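Local coordinates for protein TRAP dicarboxylate transporter-DctP subunit (Desulfovibrio desulfuricans subsp. desulfuricans, PDB 4NHB) that binds sn-glycerol-3-phosphate as the periplasmic solute-binding component of a TRAP transporter, probably delivering it to the membrane subunits for uptake, at residues A[35-40]-A[192-197]; A[41-46]-A[89-94]; A[208-213]-A[231-236]. One frame throughout, in Å; residues are numbered along the deposited sequence.

Contact 1: A[35-40]-A[192-197]; sequences GMKPEG and MPFAEV. With G3P (sn-glycerol-3-phosphate), chain P.
The ammonium group of Lys37 sits over one face of the Phe194 ring, almost exactly at its centre: NZ lies 3.3 Å from the ring centroid and only 7° off the ring normal, a textbook cation-pi contact. The lysine reaches there with CG anti to its carbonyl carbon and a single bend at chi2 (-61°), after which the chain runs straight to NZ and crosses the ring at about a right angle. Lys37 CD passes over the same ring off-centre as a weaker CH-pi contact. From this position NZ also donates a 2.7 Å hydrogen bond to O4P of sn-glycerol-3-phosphate, and it forms a salt bridge with Asp215 of helix 213-218.

Phe194 carries CG anti to the backbone N (chi1 -173°), which directs the ring toward the loop after strand 30-34. Met36 brings its methyl to the root of this side chain, with CE 3.6 Å from Phe194 CB and likewise 3.6 Å from ligand O4P. At the ring edge, near its plane, Pro38 CD approaches Phe194 CE2 at 4.3 Å.

The two loops thus meet beside the phosphate of the bound solute. The lysine charge is shared among phosphate, carboxylate and aromatic face, and such surroundings probably keep the amine protonated and its direction fixed.

Contact 2: A[41-46]-A[89-94]; sequences EPETIG and MCATGT. With G3P (sn-glycerol-3-phosphate), chain P.
Glu43, in the first turn of helix 42-57, leans on Ala91 of strand 89-92, a strand of the mixed beta-sheet in this periplasmic binding protein fold. The apolar part is small and buried. Glu43 points its side chain at the strand with CG anti to the backbone N (chi1 -174°) and the chain extended beyond it, laying CG and CD alongside the methyl of Ala91; Glu43 CG and Ala91 CB are 3.6 Å apart. The Ala91 side chain also touches Leu240 of strand 235-243.

The polar end is satisfied by neighbours rather than by the strand. Glu43 OE2 comes within 3.3 Å of Ala91 O, but both are acceptors and no bond joins them. Instead OE2 is hydrogen-bonded to ND1 of His238, whose NE2 is in turn hydrogen-bonded to sn-glycerol-3-phosphate, and OE1 accepts from the backbone N of Met36. Glu43 is therefore a second-shell residue that probably orients a ligand-binding histidine, and its carboxylate would be expected to favour a proton on ND1 of that ring.

Helix capping belongs to the same corner. Glu41, at the N-cap position, turns its carboxylate back so that OE2 receives Glu43 N at 2.9 Å, met nearly along the C-O axis with an N-H...O angle of 159°.

Contact with the ligand comes from the end of the 89-94 segment, where the chain has left the strand. Thr94 OG1, hydrogen-bonded to Glu107 OE1, lies 3.3 Å from C1 of sn-glycerol-3-phosphate, while the backbone N of Thr94 donates to the terminal hydroxyl oxygen O1 at 3.1 Å and 161°.

Contact 3: A[208-213]-A[231-236]; sequences GGDSPL and SGHILV
Beside the solute pocket, a histidine-carboxylate hydrogen bond ties strand 208-212 to the segment leading into strand 235-243. His233 NE2 donates to Asp210 OD2 at 2.9 Å with an N-H...O angle of 162°. The bond lies close to the imidazole plane, yet it meets OD2 from well above the carboxylate plane, and the two flat groups are turned 64° against each other. CG of His233 is placed between its backbone N and carbonyl carbon (chi1 41°), which carries the ring edge over to the aspartate. On the other ring nitrogen, ND1 and Ser231 OG share a 2.6 Å hydrogen bond, while Phe153 stacks on the ring; the imidazole is thus gripped at both nitrogens.

Farther along the segments, Pro212 CG meets Val236 CG2 at 3.6 Å, the two side chains crossing at about a right angle; Val236 itself lines the ligand pocket.

Asp210 OD2 also makes a salt bridge to NE of Arg151, a residue that binds the ligand. Histidine and arginine thus converge on one carboxylate oxygen, so that Asp210 probably offsets the positive charge of Arg151 and helps to orient its guanidinium group toward sn-glycerol-3-phosphate.

The three contacts lie around one sn-glycerol-3-phosphate molecule. Contacts 1 and 2, with centres 10 Å apart, touch directly: Pro38 O reaches Thr44 OG1 at 2.9 Å, a probable hydrogen bond, and along the chain contact 2 is nested within the loop that contact 1 closes. Contact 1 meets the phosphate, whereas contact 2 reaches the glycerol end. Contact 3 stands apart, its centre about 15 Å from that of contact 1 and about 17 Å from that of contact 2, without touching either. It joins contact 2 through the sheet, where strands 89-92 and 235-243 are neighbours, and approaches the ligand through Val236.

Contact 1: A[35-40]-A[192-197]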
ATOM      1  N   GLY A  35      -8.143   8.698   3.583  1.00  8.61           N
ATOM      2  CA  GLY A  35      -7.565   7.398   3.310  1.00 11.91           C
ATOM      3  C   GLY A  35      -8.606   6.370   2.966  1.00 10.55           C
ATOM      4  O   GLY A  35      -9.786   6.702   2.822  1.00 11.04           O
ATOM      5  N   MET A  36      -8.160   5.118   2.866  1.00  7.24           N
ATOM      6  CA  MET A  36      -8.937   4.077   2.203  1.00 10.69           C
ATOM      7  C   MET A  36      -9.081   2.867   3.085  1.00 11.55           C
ATOM      8  O   MET A  36      -9.705   1.883   2.666  1.00 11.03           O
ATOM      9  CB  MET A  36      -8.282   3.663   0.863  1.00  2.84           C
ATOM     10  CG  MET A  36      -6.914   3.039   1.028  1.00  5.14           C
ATOM     11  SD  MET A  36      -6.209   2.450  -0.570  1.00 12.02           S
ATOM     12  CE  MET A  36      -7.235   1.006  -0.863  1.00 18.33           C
ATOM     13  N   LYS A  37      -8.537   2.941   4.308  1.00  4.40           N
ATOM     14  CA  LYS A  37      -8.491   1.768   5.184  1.00  5.46           C
ATOM     15  C   LYS A  37      -9.263   1.966   6.495  1.00  8.34           C
ATOM     16  O   LYS A  37      -9.491   3.091   6.951  1.00  8.95           O
ATOM     17  CB  LYS A  37      -7.042   1.307   5.471  1.00  6.50           C
ATOM     18  CG  LYS A  37      -6.204   0.923   4.261  1.00  6.96           C
ATOM     19  CD  LYS A  37      -6.814  -0.267   3.470  1.00  5.89           C
ATOM     20  CE  LYS A  37      -5.978  -0.590   2.226  1.00  5.89           C
ATOM     21  NZ  LYS A  37      -6.385  -1.886   1.582  1.00  7.64           N
ATOM     22  N   PRO A  38      -9.725   0.865   7.091  1.00  9.89           N
ATOM     23  CA  PRO A  38     -10.408   0.983   8.378  1.00  6.54           C
ATOM     24  C   PRO A  38      -9.450   1.304   9.560  1.00  7.13           C
ATOM     25  O   PRO A  38      -8.216   1.241   9.467  1.00 10.31           O
ATOM     26  CB  PRO A  38     -11.076  -0.374   8.541  1.00 14.22           C
ATOM     27  CG  PRO A  38     -10.228  -1.262   7.786  1.00 15.27           C
ATOM     28  CD  PRO A  38      -9.701  -0.520   6.607  1.00  9.67           C
ATOM     29  N   GLU A  39     -10.055   1.676  10.676  1.00 16.68           N
ATOM     30  CA  GLU A  39      -9.327   1.867  11.926  1.00 18.83           C
ATOM     31  C   GLU A  39      -8.624   0.571  12.279  1.00 17.54           C
ATOM     32  O   GLU A  39      -9.103  -0.497  11.935  1.00 15.50           O
ATOM     33  CB  GLU A  39     -10.296   2.259  13.030  1.00 14.10           C
ATOM     34  CG  GLU A  39     -10.905   3.619  12.830  1.00 19.86           C
ATOM     35  CD  GLU A  39      -9.918   4.737  13.113  1.00 21.19           C
ATOM     36  OE1 GLU A  39      -8.924   4.476  13.817  1.00 24.18           O
ATOM     37  OE2 GLU A  39     -10.121   5.857  12.613  1.00 19.52           O
ATOM     38  N   GLY A  40      -7.455   0.701  12.910  1.00 14.41           N
ATOM     39  CA  GLY A  40      -6.620  -0.401  13.349  1.00 13.34           C
ATOM     40  C   GLY A  40      -5.795  -1.011  12.235  1.00 19.06           C
ATOM     41  O   GLY A  40      -5.118  -1.988  12.448  1.00 18.43           O
ATOM     42  N   MET A 192     -11.762  -4.525  -8.554  1.00 19.03           N
ATOM     43  CA  MET A 192     -12.661  -3.657  -7.821  1.00 17.10           C
ATOM     44  C   MET A 192     -11.916  -2.896  -6.712  1.00 20.94           C
ATOM     45  O   MET A 192     -10.973  -3.425  -6.100  1.00 18.43           O
ATOM     46  CB  MET A 192     -13.787  -4.472  -7.218  1.00 18.33           C
ATOM     47  CG  MET A 192     -13.353  -5.409  -6.134  1.00 27.81           C
ATOM     48  SD  MET A 192     -14.717  -6.463  -5.595  1.00 19.62           S
ATOM     49  CE  MET A 192     -14.802  -7.695  -6.878  1.00 21.82           C
ATOM     50  N   PRO A 193     -12.313  -1.633  -6.458  1.00 20.30           N
ATOM     51  CA  PRO A 193     -11.720  -0.931  -5.319  1.00 14.13           C
ATOM     52  C   PRO A 193     -11.853  -1.688  -3.996  1.00 16.09           C
ATOM     53  O   PRO A 193     -12.784  -2.468  -3.768  1.00 14.01           O
ATOM     54  CB  PRO A 193     -12.518   0.383  -5.245  1.00 23.30           C
ATOM     55  CG  PRO A 193     -13.030   0.582  -6.608  1.00 27.30           C
ATOM     56  CD  PRO A 193     -13.185  -0.758  -7.258  1.00 26.39           C
ATOM     57  N   PHE A 194     -10.926  -1.403  -3.092  1.00 16.08           N
ATOM     58  CA  PHE A 194     -10.941  -2.046  -1.791  1.00 18.09           C
ATOM     59  C   PHE A 194     -12.280  -1.889  -1.034  1.00 20.51           C
ATOM     60  O   PHE A 194     -12.769  -2.821  -0.380  1.00 18.69           O
ATOM     61  CB  PHE A 194      -9.821  -1.465  -0.945  1.00 18.85           C
ATOM     62  CG  PHE A 194      -9.645  -2.184   0.343  1.00 15.92           C
ATOM     63  CD1 PHE A 194      -9.127  -3.472   0.339  1.00 15.36           C
ATOM     64  CD2 PHE A 194     -10.028  -1.602   1.546  1.00 17.86           C
ATOM     65  CE1 PHE A 194      -8.978  -4.174   1.532  1.00 21.58           C
ATOM     66  CE2 PHE A 194      -9.893  -2.302   2.740  1.00 12.06           C
ATOM     67  CZ  PHE A 194      -9.364  -3.570   2.733  1.00 18.84           C
ATOM     68  N   ALA A 195     -12.848  -0.691  -1.116  1.00 20.28           N
ATOM     69  CA  ALA A 195     -14.096  -0.373  -0.447  1.00 17.66           C
ATOM     70  C   ALA A 195     -15.220  -1.362  -0.805  1.00 14.62           C
ATOM     71  O   ALA A 195     -16.118  -1.587  -0.000  1.00 17.15           O
ATOM     72  CB  ALA A 195     -14.516   1.043  -0.775  1.00 15.89           C
ATOM     73  N   GLU A 196     -15.151  -1.977  -1.986  1.00 12.10           N
ATOM     74  CA  GLU A 196     -16.229  -2.861  -2.458  1.00 17.26           C
ATOM     75  C   GLU A 196     -15.997  -4.326  -2.015  1.00 19.54           C
ATOM     76  O   GLU A 196     -16.819  -5.231  -2.287  1.00 15.03           O
ATOM     77  CB  GLU A 196     -16.362  -2.751  -3.994  1.00 21.26           C
ATOM     78  CG  GLU A 196     -16.957  -1.409  -4.484  1.00 23.94           C
ATOM     79  CD  GLU A 196     -16.949  -1.256  -6.012  1.00 27.57           C
ATOM     80  OE1 GLU A 196     -16.903  -2.292  -6.710  1.00 23.49           O
ATOM     81  OE2 GLU A 196     -16.989  -0.104  -6.518  1.00 21.77           O
ATOM     82  N   VAL A 197     -14.856  -4.558  -1.371  1.00 21.02           N
ATOM     83  CA  VAL A 197     -14.429  -5.924  -1.088  1.00 19.46           C
ATOM     84  C   VAL A 197     -15.373  -6.609  -0.104  1.00 20.85           C
ATOM     85  O   VAL A 197     -15.730  -7.780  -0.297  1.00 18.38           O
ATOM     86  CB  VAL A 197     -12.987  -5.995  -0.576  1.00 13.38           C
ATOM     87  CG1 VAL A 197     -12.685  -7.368   0.065  1.00 18.98           C
ATOM     88  CG2 VAL A 197     -11.991  -5.748  -1.737  1.00 13.81           C
TER
HETATM   89  O1  G3P P 414      -0.951   0.079  -2.922  1.00  8.17           O
HETATM   90  C1  G3P P 414      -1.984  -0.500  -3.664  1.00  5.69           C
HETATM   91  C2  G3P P 414      -2.896  -1.320  -2.742  1.00  9.61           C
HETATM   92  O2  G3P P 414      -3.418  -0.481  -1.748  1.00  7.84           O
HETATM   93  C3  G3P P 414      -4.040  -1.929  -3.568  1.00  5.07           C
HETATM   94  O1P G3P P 414      -4.490  -3.085  -2.936  1.00  6.91           O
HETATM   95  O4P G3P P 414      -5.398  -2.080  -0.913  1.00  8.98           O
HETATM   96  O2P G3P P 414      -6.917  -2.372  -2.933  1.00  4.76           O
HETATM   97  O3P G3P P 414      -6.239  -4.363  -1.593  1.00  7.17           O
HETATM   98  P   G3P P 414      -5.847  -2.959  -2.045  1.00  5.82           P

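Contact 2: A[41-46]-A[89-94]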
ATOM      1  N   GLU A  41      -5.878  -0.450  11.035  1.00 11.01           N
ATOM      2  CA  GLU A  41      -5.099  -0.954   9.896  1.00 12.81           C
ATOM      3  C   GLU A  41      -3.888  -0.024   9.753  1.00 16.83           C
ATOM      4  O   GLU A  41      -3.986   1.177  10.033  1.00 15.07           O
ATOM      5  CB  GLU A  41      -5.982  -0.978   8.646  1.00 10.78           C
ATOM      6  CG  GLU A  41      -5.574  -1.976   7.544  1.00 12.17           C
ATOM      7  CD  GLU A  41      -4.694  -1.352   6.469  1.00 11.66           C
ATOM      8  OE1 GLU A  41      -4.508  -1.975   5.389  1.00  7.08           O
ATOM      9  OE2 GLU A  41      -4.114  -0.277   6.736  1.00  8.98           O
ATOM     10  N   PRO A  42      -2.723  -0.573   9.348  1.00 16.85           N
ATOM     11  CA  PRO A  42      -1.521   0.272   9.403  1.00 12.09           C
ATOM     12  C   PRO A  42      -1.597   1.619   8.707  1.00 11.19           C
ATOM     13  O   PRO A  42      -1.030   2.541   9.289  1.00 16.43           O
ATOM     14  CB  PRO A  42      -0.420  -0.602   8.807  1.00 15.95           C
ATOM     15  CG  PRO A  42      -0.900  -2.043   9.066  1.00 18.87           C
ATOM     16  CD  PRO A  42      -2.423  -1.978   9.016  1.00 17.94           C
ATOM     17  N   GLU A  43      -2.289   1.763   7.568  1.00 10.21           N
ATOM     18  CA  GLU A  43      -2.398   3.072   6.909  1.00 10.84           C
ATOM     19  C   GLU A  43      -3.034   4.088   7.862  1.00 14.97           C
ATOM     20  O   GLU A  43      -2.487   5.177   8.128  1.00 11.48           O
ATOM     21  CB  GLU A  43      -3.184   2.964   5.611  1.00 15.62           C
ATOM     22  CG  GLU A  43      -3.209   4.269   4.820  1.00 12.70           C
ATOM     23  CD  GLU A  43      -4.203   4.255   3.680  1.00 17.67           C
ATOM     24  OE1 GLU A  43      -5.416   4.549   3.864  1.00 14.07           O
ATOM     25  OE2 GLU A  43      -3.749   4.029   2.563  1.00 17.71           O
ATOM     26  N   THR A  44      -4.148   3.688   8.444  1.00 12.50           N
ATOM     27  CA  THR A  44      -4.927   4.547   9.302  1.00 10.17           C
ATOM     28  C   THR A  44      -4.214   4.895  10.608  1.00 10.64           C
ATOM     29  O   THR A  44      -4.267   6.033  11.054  1.00  9.11           O
ATOM     30  CB  THR A  44      -6.246   3.881   9.602  1.00 14.44           C
ATOM     31  OG1 THR A  44      -6.854   3.507   8.360  1.00 11.61           O
ATOM     32  CG2 THR A  44      -7.161   4.824  10.346  1.00 15.92           C
ATOM     33  N   ILE A  45      -3.604   3.897  11.237  1.00 13.47           N
ATOM     34  CA  ILE A  45      -2.746   4.128  12.398  1.00 16.93           C
ATOM     35  C   ILE A  45      -1.666   5.176  12.059  1.00 13.23           C
ATOM     36  O   ILE A  45      -1.421   6.109  12.815  1.00 21.49           O
ATOM     37  CB  ILE A  45      -2.055   2.826  12.813  1.00 23.91           C
ATOM     38  CG1 ILE A  45      -3.097   1.778  13.226  1.00 23.78           C
ATOM     39  CG2 ILE A  45      -1.059   3.109  13.943  1.00 24.25           C
ATOM     40  CD1 ILE A  45      -2.533   0.357  13.331  1.00 15.56           C
ATOM     41  N   GLY A  46      -1.046   5.004  10.898  1.00 12.54           N
ATOM     42  CA  GLY A  46      -0.077   5.940  10.370  1.00 16.58           C
ATOM     43  C   GLY A  46      -0.577   7.366  10.295  1.00 11.81           C
ATOM     44  O   GLY A  46       0.116   8.289  10.713  1.00 11.60           O
ATOM     45  N   MET A  89      -4.169  16.596   2.314  1.00 12.34           N
ATOM     46  CA  MET A  89      -3.391  15.362   2.318  1.00 11.54           C
ATOM     47  C   MET A  89      -4.205  14.107   2.048  1.00 12.69           C
ATOM     48  O   MET A  89      -5.425  14.104   2.189  1.00 12.17           O
ATOM     49  CB  MET A  89      -2.721  15.215   3.673  1.00  8.01           C
ATOM     50  CG  MET A  89      -1.698  16.285   3.912  1.00  6.38           C
ATOM     51  SD  MET A  89      -0.809  16.005   5.470  1.00 14.85           S
ATOM     52  CE  MET A  89       0.130  14.510   5.122  1.00 20.19           C
ATOM     53  N   CYS A  90      -3.521  13.031   1.675  1.00 12.81           N
ATOM     54  CA  CYS A  90      -4.193  11.736   1.510  1.00 12.81           C
ATOM     55  C   CYS A  90      -3.186  10.629   1.720  1.00 10.49           C
ATOM     56  O   CYS A  90      -1.997  10.849   1.551  1.00  7.35           O
ATOM     57  CB  CYS A  90      -4.878  11.601   0.134  1.00 11.15           C
ATOM     58  SG  CYS A  90      -3.830  11.484  -1.310  1.00 10.24           S
ATOM     59  N   ALA A  91      -3.672   9.460   2.150  1.00  6.32           N
ATOM     60  CA  ALA A  91      -2.844   8.260   2.271  1.00  9.22           C
ATOM     61  C   ALA A  91      -3.292   7.268   1.208  1.00  9.71           C
ATOM     62  O   ALA A  91      -4.483   6.931   1.136  1.00  9.03           O
ATOM     63  CB  ALA A  91      -3.025   7.624   3.645  1.00  9.20           C
ATOM     64  N   THR A  92      -2.362   6.815   0.384  1.00 10.07           N
ATOM     65  CA  THR A  92      -2.689   5.804  -0.603  1.00 10.26           C
ATOM     66  C   THR A  92      -1.409   5.121  -1.063  1.00  5.61           C
ATOM     67  O   THR A  92      -0.301   5.459  -0.568  1.00  5.60           O
ATOM     68  CB  THR A  92      -3.533   6.416  -1.754  1.00  8.33           C
ATOM     69  OG1 THR A  92      -4.181   5.373  -2.485  1.00  6.07           O
ATOM     70  CG2 THR A  92      -2.691   7.220  -2.731  1.00 12.36           C
ATOM     71  N   GLY A  93      -1.553   4.166  -1.980  1.00  5.61           N
ATOM     72  CA  GLY A  93      -0.442   3.414  -2.494  1.00  6.64           C
ATOM     73  C   GLY A  93      -0.194   3.559  -3.998  1.00  8.56           C
ATOM     74  O   GLY A  93      -0.135   4.669  -4.544  1.00  7.33           O
ATOM     75  N   THR A  94      -0.016   2.425  -4.672  1.00  7.28           N
ATOM     76  CA  THR A  94       0.390   2.466  -6.077  1.00  9.75           C
ATOM     77  C   THR A  94      -0.753   2.866  -7.030  1.00 12.23           C
ATOM     78  O   THR A  94      -0.614   2.783  -8.278  1.00 10.37           O
ATOM     79  CB  THR A  94       0.966   1.127  -6.523  1.00 12.02           C
ATOM     80  OG1 THR A  94       0.011   0.106  -6.212  1.00  7.34           O
ATOM     81  CG2 THR A  94       2.331   0.839  -5.832  1.00 12.16           C
TER
HETATM   82  O1  G3P P 414      -0.951   0.079  -2.922  1.00  8.17           O
HETATM   83  C1  G3P P 414      -1.984  -0.500  -3.664  1.00  5.69           C
HETATM   84  C2  G3P P 414      -2.896  -1.320  -2.742  1.00  9.61           C
HETATM   85  O2  G3P P 414      -3.418  -0.481  -1.748  1.00  7.84           O
HETATM   86  C3  G3P P 414      -4.040  -1.929  -3.568  1.00  5.07           C
HETATM   87  O1P G3P P 414      -4.490  -3.085  -2.936  1.00  6.91           O
HETATM   88  O4P G3P P 414      -5.398  -2.080  -0.913  1.00  8.98           O
HETATM   89  O2P G3P P 414      -6.917  -2.372  -2.933  1.00  4.76           O
HETATM   90  O3P G3P P 414      -6.239  -4.363  -1.593  1.00  7.17           O
HETATM   91  P   G3P P 414      -5.847  -2.959  -2.045  1.00  5.82           P

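Contact 3: A[208-213]-A[231-236]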
ATOM      1  N   GLY A 208     -12.157 -15.553  -3.837  1.00 15.31           N
ATOM      2  CA  GLY A 208     -11.071 -15.058  -2.989  1.00 15.21           C
ATOM      3  C   GLY A 208     -10.345 -13.852  -3.570  1.00 13.48           C
ATOM      4  O   GLY A 208     -10.907 -13.080  -4.354  1.00 13.88           O
ATOM      5  N   GLY A 209      -9.084 -13.708  -3.183  1.00 11.32           N
ATOM      6  CA  GLY A 209      -8.224 -12.600  -3.576  1.00  5.69           C
ATOM      7  C   GLY A 209      -6.885 -12.726  -2.876  1.00  7.83           C
ATOM      8  O   GLY A 209      -6.574 -13.780  -2.385  1.00 10.09           O
ATOM      9  N   ASP A 210      -6.068 -11.663  -2.834  1.00  9.72           N
ATOM     10  CA  ASP A 210      -4.892 -11.687  -1.973  1.00  7.69           C
ATOM     11  C   ASP A 210      -4.765 -10.281  -1.368  1.00  7.99           C
ATOM     12  O   ASP A 210      -4.964  -9.282  -2.067  1.00  8.00           O
ATOM     13  CB  ASP A 210      -3.616 -12.027  -2.742  1.00 11.88           C
ATOM     14  CG  ASP A 210      -3.337 -11.061  -3.862  1.00 11.58           C
ATOM     15  OD1 ASP A 210      -3.998 -11.188  -4.924  1.00 13.94           O
ATOM     16  OD2 ASP A 210      -2.461 -10.180  -3.737  1.00 11.60           O
ATOM     17  N   SER A 211      -4.443 -10.254  -0.083  1.00  8.19           N
ATOM     18  CA  SER A 211      -4.341  -9.018   0.695  1.00  8.78           C
ATOM     19  C   SER A 211      -3.282  -9.162   1.755  1.00  9.53           C
ATOM     20  O   SER A 211      -2.923 -10.274   2.147  1.00  8.58           O
ATOM     21  CB  SER A 211      -5.655  -8.709   1.380  1.00  5.83           C
ATOM     22  OG  SER A 211      -6.621  -8.167   0.491  1.00  5.40           O
ATOM     23  N   PRO A 212      -2.788  -8.017   2.267  1.00  9.37           N
ATOM     24  CA  PRO A 212      -2.006  -8.100   3.501  1.00  8.78           C
ATOM     25  C   PRO A 212      -2.834  -8.718   4.641  1.00 10.14           C
ATOM     26  O   PRO A 212      -4.074  -8.592   4.643  1.00  8.54           O
ATOM     27  CB  PRO A 212      -1.707  -6.621   3.831  1.00 10.42           C
ATOM     28  CG  PRO A 212      -1.830  -5.894   2.537  1.00 10.92           C
ATOM     29  CD  PRO A 212      -2.919  -6.636   1.763  1.00  5.76           C
ATOM     30  N   LEU A 213      -2.173  -9.328   5.616  1.00  4.37           N
ATOM     31  CA  LEU A 213      -2.897  -9.919   6.729  1.00 10.02           C
ATOM     32  C   LEU A 213      -3.670  -8.889   7.504  1.00 13.62           C
ATOM     33  O   LEU A 213      -4.740  -9.192   8.019  1.00 10.76           O
ATOM     34  CB  LEU A 213      -1.957 -10.667   7.671  1.00  4.11           C
ATOM     35  CG  LEU A 213      -1.482 -12.024   7.112  1.00 12.01           C
ATOM     36  CD1 LEU A 213      -0.146 -12.454   7.691  1.00 15.39           C
ATOM     37  CD2 LEU A 213      -2.527 -13.107   7.337  1.00 15.63           C
ATOM     38  N   SER A 231       2.074 -16.392   0.350  1.00 17.43           N
ATOM     39  CA  SER A 231       2.874 -16.188  -0.836  1.00 17.76           C
ATOM     40  C   SER A 231       3.827 -14.985  -0.692  1.00 22.05           C
ATOM     41  O   SER A 231       5.047 -15.126  -0.810  1.00 13.94           O
ATOM     42  CB  SER A 231       1.894 -16.013  -1.973  1.00 14.33           C
ATOM     43  OG  SER A 231       2.474 -15.504  -3.151  1.00 15.37           O
ATOM     44  N   GLY A 232       3.275 -13.806  -0.434  1.00 19.65           N
ATOM     45  CA  GLY A 232       4.074 -12.616  -0.214  1.00 18.50           C
ATOM     46  C   GLY A 232       4.708 -12.159  -1.498  1.00 22.97           C
ATOM     47  O   GLY A 232       5.805 -11.653  -1.499  1.00 22.41           O
ATOM     48  N   HIS A 233       3.981 -12.351  -2.596  1.00 17.03           N
ATOM     49  CA  HIS A 233       4.420 -11.999  -3.930  1.00 12.50           C
ATOM     50  C   HIS A 233       4.589 -10.507  -4.129  1.00 14.67           C
ATOM     51  O   HIS A 233       5.354 -10.070  -4.991  1.00 17.15           O
ATOM     52  CB  HIS A 233       3.418 -12.520  -4.927  1.00 16.06           C
ATOM     53  CG  HIS A 233       2.001 -12.331  -4.494  1.00 13.42           C
ATOM     54  ND1 HIS A 233       1.393 -13.150  -3.571  1.00 21.73           N
ATOM     55  CD2 HIS A 233       1.066 -11.423  -4.867  1.00 15.69           C
ATOM     56  CE1 HIS A 233       0.146 -12.750  -3.380  1.00 21.37           C
ATOM     57  NE2 HIS A 233      -0.077 -11.704  -4.151  1.00 17.46           N
ATOM     58  N   ILE A 234       3.826  -9.729  -3.361  1.00 11.15           N
ATOM     59  CA  ILE A 234       3.961  -8.270  -3.336  1.00  4.61           C
ATOM     60  C   ILE A 234       3.911  -7.761  -1.877  1.00  6.61           C
ATOM     61  O   ILE A 234       3.139  -8.274  -1.078  1.00  9.63           O
ATOM     62  CB  ILE A 234       2.825  -7.617  -4.063  1.00 10.79           C
ATOM     63  CG1 ILE A 234       2.966  -7.819  -5.571  1.00 12.31           C
ATOM     64  CG2 ILE A 234       2.773  -6.104  -3.746  1.00 12.87           C
ATOM     65  CD1 ILE A 234       1.752  -7.486  -6.330  1.00 11.51           C
ATOM     66  N   LEU A 235       4.710  -6.747  -1.576  1.00 12.32           N
ATOM     67  CA  LEU A 235       4.643  -6.036  -0.292  1.00  7.54           C
ATOM     68  C   LEU A 235       3.914  -4.724  -0.538  1.00 10.51           C
ATOM     69  O   LEU A 235       4.358  -3.905  -1.319  1.00  9.68           O
ATOM     70  CB  LEU A 235       6.056  -5.775   0.230  1.00  7.72           C
ATOM     71  CG  LEU A 235       6.184  -4.748   1.353  1.00  8.84           C
ATOM     72  CD1 LEU A 235       5.395  -5.188   2.618  1.00  9.50           C
ATOM     73  CD2 LEU A 235       7.652  -4.514   1.680  1.00 12.36           C
ATOM     74  N   VAL A 236       2.766  -4.540   0.102  1.00  5.42           N
ATOM     75  CA  VAL A 236       2.064  -3.303  -0.046  1.00  4.17           C
ATOM     76  C   VAL A 236       2.795  -2.165   0.670  1.00  7.01           C
ATOM     77  O   VAL A 236       3.150  -2.259   1.839  1.00  5.69           O
ATOM     78  CB  VAL A 236       0.580  -3.419   0.444  1.00  7.56           C
ATOM     79  CG1 VAL A 236      -0.210  -2.096   0.300  1.00  3.89           C
ATOM     80  CG2 VAL A 236      -0.132  -4.534  -0.304  1.00 11.22           C
TER